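Local coordinates for Endonuclease/exonuclease/phosphatase domain-containing protein (Enterococcus faecalis, PDB 3L1W) that is of unknown function but belongs to the endonuclease/exonuclease/phosphatase family and may act as a 3'-5' RNA exonuclease, at residues A[16-20]-A[21-25]; A[94-98]-A[99-103]. All blocks are in the same frame, centred on the assembly; numbering follows the deposited sequence.

Contact 1 of 2, residues A[16-20]-A[21-25]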
# COMPACT_ATOMS: atom_id res chain seq x y z
N GLN A 16 22.11 0.32 -16.49
CA GLN A 16 21.99 1.30 -17.56
C GLN A 16 20.99 2.40 -17.21
O GLN A 16 21.20 3.15 -16.26
CB GLN A 16 21.63 0.62 -18.88
CG GLN A 16 22.73 -0.30 -19.40
CD GLN A 16 22.31 -1.10 -20.61
OE1 GLN A 16 21.15 -1.50 -20.74
NE2 GLN A 16 23.26 -1.36 -21.50
N ASP A 17 19.90 2.50 -17.97
CA ASP A 17 18.94 3.58 -17.76
C ASP A 17 18.05 3.34 -16.54
O ASP A 17 17.10 4.09 -16.29
CB ASP A 17 18.08 3.80 -19.01
CG ASP A 17 17.10 2.66 -19.26
OD1 ASP A 17 17.23 1.59 -18.62
OD2 ASP A 17 16.18 2.83 -20.09
N TRP A 18 18.37 2.31 -15.76
CA TRP A 18 17.61 2.01 -14.55
C TRP A 18 18.57 1.76 -13.39
O TRP A 18 18.26 1.03 -12.45
CB TRP A 18 16.67 0.81 -14.79
CG TRP A 18 15.43 0.76 -13.91
CD1 TRP A 18 14.95 -0.33 -13.24
CD2 TRP A 18 14.54 1.85 -13.60
NE1 TRP A 18 13.80 0.01 -12.54
CE2 TRP A 18 13.53 1.34 -12.75
CE3 TRP A 18 14.48 3.20 -13.96
CZ2 TRP A 18 12.50 2.13 -12.24
CZ3 TRP A 18 13.45 3.99 -13.47
CH2 TRP A 18 12.48 3.45 -12.62
N GLN A 19 19.75 2.38 -13.45
CA GLN A 19 20.63 2.37 -12.28
C GLN A 19 20.07 3.29 -11.18
O GLN A 19 19.08 4.00 -11.38
CB GLN A 19 22.05 2.78 -12.65
CG GLN A 19 22.19 4.17 -13.19
CD GLN A 19 23.60 4.43 -13.71
OE1 GLN A 19 23.98 3.96 -14.78
NE2 GLN A 19 24.38 5.17 -12.93
N TRP A 20 20.69 3.25 -10.01
CA TRP A 20 20.14 3.91 -8.83
C TRP A 20 19.69 5.36 -9.08
O TRP A 20 18.63 5.77 -8.60
CB TRP A 20 21.14 3.85 -7.67
CG TRP A 20 20.68 4.56 -6.41
CD1 TRP A 20 21.17 5.73 -5.91
CD2 TRP A 20 19.67 4.12 -5.48
NE1 TRP A 20 20.53 6.05 -4.74
CE2 TRP A 20 19.60 5.09 -4.46
CE3 TRP A 20 18.81 3.02 -5.43
CZ2 TRP A 20 18.72 4.98 -3.39
CZ3 TRP A 20 17.93 2.91 -4.36
CH2 TRP A 20 17.89 3.88 -3.36
N SER A 21 20.50 6.14 -9.79
CA SER A 21 20.14 7.54 -10.00
C SER A 21 18.72 7.69 -10.53
O SER A 21 18.00 8.61 -10.17
CB SER A 21 21.14 8.21 -10.94
OG SER A 21 21.07 7.65 -12.24
N PHE A 22 18.30 6.76 -11.39
CA PHE A 22 16.97 6.83 -11.99
C PHE A 22 15.86 6.27 -11.11
O PHE A 22 14.69 6.58 -11.32
CB PHE A 22 16.96 6.10 -13.33
CG PHE A 22 17.95 6.62 -14.31
CD1 PHE A 22 17.61 7.68 -15.15
CD2 PHE A 22 19.22 6.07 -14.41
CE1 PHE A 22 18.52 8.17 -16.06
CE2 PHE A 22 20.13 6.57 -15.32
CZ PHE A 22 19.78 7.62 -16.15
N ARG A 23 16.24 5.46 -10.12
CA ARG A 23 15.28 4.73 -9.28
C ARG A 23 15.13 5.33 -7.89
O ARG A 23 14.18 5.01 -7.17
CB ARG A 23 15.74 3.27 -9.11
CG ARG A 23 15.89 2.51 -10.40
CD ARG A 23 16.23 1.04 -10.17
NE ARG A 23 17.59 0.83 -9.66
CZ ARG A 23 17.88 0.48 -8.41
NH1 ARG A 23 16.91 0.28 -7.52
NH2 ARG A 23 19.15 0.32 -8.04
N LYS A 24 16.08 6.16 -7.48
CA LYS A 24 16.14 6.61 -6.09
C LYS A 24 14.86 7.28 -5.61
O LYS A 24 14.39 7.01 -4.50
CB LYS A 24 17.35 7.53 -5.87
CG LYS A 24 17.41 8.71 -6.81
CD LYS A 24 18.70 9.52 -6.62
CE LYS A 24 18.89 10.54 -7.74
NZ LYS A 24 20.17 11.29 -7.62
N GLU A 25 14.28 8.16 -6.43
CA GLU A 25 13.06 8.85 -6.00
C GLU A 25 11.93 7.85 -5.75
O GLU A 25 11.23 7.92 -4.74
CB GLU A 25 12.63 9.90 -7.03
CG GLU A 25 13.58 11.08 -7.13
CD GLU A 25 12.98 12.37 -6.60
OE1 GLU A 25 12.18 13.00 -7.33
OE2 GLU A 25 13.31 12.76 -5.46

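Contact 2 of 2, residues A[94-98]-A[99-103]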
# COMPACT_ATOMS: atom_id res chain seq x y z
N SER A 94 31.92 -14.88 8.72
CA SER A 94 33.18 -15.54 8.43
C SER A 94 33.68 -16.25 9.67
O SER A 94 33.00 -16.26 10.71
CB SER A 94 34.21 -14.50 8.02
OG SER A 94 34.62 -13.75 9.16
N GLU A 95 34.87 -16.82 9.58
CA GLU A 95 35.48 -17.49 10.73
C GLU A 95 36.14 -16.50 11.68
O GLU A 95 36.62 -16.87 12.75
CB GLU A 95 36.45 -18.57 10.25
CG GLU A 95 35.73 -19.67 9.47
CD GLU A 95 36.62 -20.82 9.06
OE1 GLU A 95 37.85 -20.63 8.98
OE2 GLU A 95 36.08 -21.92 8.82
N THR A 96 36.14 -15.23 11.29
CA THR A 96 36.63 -14.15 12.14
C THR A 96 35.68 -12.96 12.05
O THR A 96 35.96 -11.96 11.38
CB THR A 96 38.04 -13.73 11.73
OG1 THR A 96 38.03 -13.25 10.38
CG2 THR A 96 38.99 -14.91 11.83
N PRO A 97 34.53 -13.07 12.73
CA PRO A 97 33.43 -12.12 12.57
C PRO A 97 33.75 -10.65 12.90
O PRO A 97 33.05 -9.77 12.42
CB PRO A 97 32.37 -12.66 13.53
CG PRO A 97 32.63 -14.10 13.60
CD PRO A 97 34.14 -14.22 13.56
N GLN A 98 34.79 -10.39 13.69
CA GLN A 98 35.06 -9.01 14.07
C GLN A 98 35.93 -8.24 13.08
O GLN A 98 36.15 -7.04 13.25
CB GLN A 98 35.65 -8.94 15.49
CG GLN A 98 34.58 -8.84 16.57
CD GLN A 98 33.67 -10.05 16.60
OE1 GLN A 98 32.47 -9.95 16.32
NE2 GLN A 98 34.24 -11.20 16.92
N GLN A 99 36.42 -8.92 12.05
CA GLN A 99 37.29 -8.27 11.08
C GLN A 99 36.77 -8.50 9.68
O GLN A 99 36.19 -9.54 9.39
CB GLN A 99 38.71 -8.85 11.15
CG GLN A 99 39.19 -9.22 12.53
CD GLN A 99 40.25 -10.30 12.48
OE1 GLN A 99 40.44 -11.05 13.43
NE2 GLN A 99 40.94 -10.39 11.34
N PRO A 100 36.99 -7.52 8.79
CA PRO A 100 36.67 -7.69 7.37
C PRO A 100 37.33 -8.96 6.85
O PRO A 100 38.56 -9.11 6.93
CB PRO A 100 37.29 -6.46 6.72
CG PRO A 100 37.29 -5.43 7.80
CD PRO A 100 37.53 -6.18 9.08
N SER A 101 36.52 -9.89 6.36
CA SER A 101 36.99 -11.23 6.04
C SER A 101 35.96 -11.97 5.21
O SER A 101 34.81 -11.54 5.11
CB SER A 101 37.27 -12.00 7.33
OG SER A 101 36.17 -11.90 8.22
N ILE A 102 36.37 -13.10 4.62
CA ILE A 102 35.47 -13.87 3.77
C ILE A 102 35.37 -15.31 4.28
O ILE A 102 36.38 -15.93 4.58
CB ILE A 102 36.00 -13.91 2.32
CG1 ILE A 102 36.13 -12.48 1.78
CG2 ILE A 102 35.09 -14.72 1.44
CD1 ILE A 102 36.84 -12.41 0.44
N HIS A 103 34.14 -15.82 4.37
CA HIS A 103 33.99 -17.22 4.74
C HIS A 103 34.65 -18.10 3.68
O HIS A 103 34.59 -17.78 2.50
CB HIS A 103 32.52 -17.62 4.89
CG HIS A 103 32.34 -19.00 5.42
ND1 HIS A 103 32.11 -19.26 6.76
CD2 HIS A 103 32.40 -20.21 4.81
CE1 HIS A 103 32.02 -20.56 6.94
NE2 HIS A 103 32.19 -21.16 5.77
O HOH W 1 36.85 -16.73 7.24

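Contact 1 of 2, residues A[16-20]-A[21-25]
Arg23 and Trp18 make the main ring contact. The arginine's aliphatic part lies over the indole face, with CD 3.5 Å from the centroid of the five-membered ring in a CH-pi contact. Arginine suits the place: its methylenes pack on an indole while the guanidinium still reaches polar partners. A bend at chi3 (-70°) lifts the guanidinium off the Trp18 face, its plane steeply inclined to the indole; NE gives a weak bond to Trp18 O, while NH1 and NH2 go on to the carbonyls of Val8 and Arg9. A second CH-pi contact sets Lys24 CB over the Trp20 face, off centre, 3.9 Å from the five-membered ring centroid. The Phe22 ring turns one face to a carbonyl, Asp17 O standing 3.3 Å from Phe22 CG.

Backbone hydrogen bonds begin the helix. Trp20 O takes both Lys24 N, at 2.8 Å and nearly along the C=O axis, and Arg23 N, which comes from above the carbonyl plane. Phe22 N bonds to Gln19 O. The buried Trp20 indole has its N-H satisfied by a hydrogen bond to the Asp51 carboxylate of helix 46-55. This is the first turn of helix 20-34, in the DNase I-like fold.

Contact 2 of 2, residues A[94-98]-A[99-103]
The imidazole of His103 meets Ser94 at its edge, near the ring plane, where the nearest atom of the serine is CA; neither face of the ring is touched from 94-98. With CG anti to the backbone N (chi1 -173°), the ring extends from the returning arm of the loop, and the His103 side chain also touches Ala143 of helix 138-151. The carboxylate of Glu95 approaches the same imidazole without contact, OE2 being 5.0 Å from NE2 of His103, so an attraction would arise only if the histidine is protonated, and would probably be modest.

Hydroxyl groups do most of the joining. Ser94 OG donates to Ser101 OG over a short 2.6 Å, and Ser101 OG in turn donates to Gln99 O, also 2.6 Å away, tilted 29° from the carbonyl plane. A serine suits both places because a small hydroxyl can accept and donate at once. Thr96 OG1 lies alongside, 3.2 Å from Ser101 OG.

Two turns shape this part of the loop between strands 83-92 and 111-119. In an ST turn, Ser94 OG accepts from Thr96 N at 3.0 Å; the hydroxyl can do so because it sits between its own backbone N and carbonyl carbon (chi1 72°). A type I beta turn follows from Thr96 to Gln99, closed by Gln99 N to Thr96 O at 3.1 Å. Pro97 occupies its second position, where the ring-restricted phi of a proline is what a type I turn needs, and its ring packs on Phe91 and Val147.

Beyond the hydroxyls, a water bridges the two arms, accepting from Glu95 N and donating to Ile102 O at 2.8 Å.

How the contacts relate
The two contacts lie far apart, about 32 Å between centres and about 23 Å between nearest atoms, and do not touch. Both are local, each made within one continuous run of chain, and each sits about 20 Å from the centre of the chain. Contact 1 opens helix 20-34, which follows strand 2-7 of the seven-stranded sheet; contact 2 belongs to the loop after strand 83-92, an outermost strand of the six-stranded sheet. They therefore sit by the two different sheets of the fold. Contact 1 is partly buried and contact 2 is at the surface, where a 1,2-ethanediol, probably from the crystallisation liquor, lies about 4 Å from the Gln98 side chain.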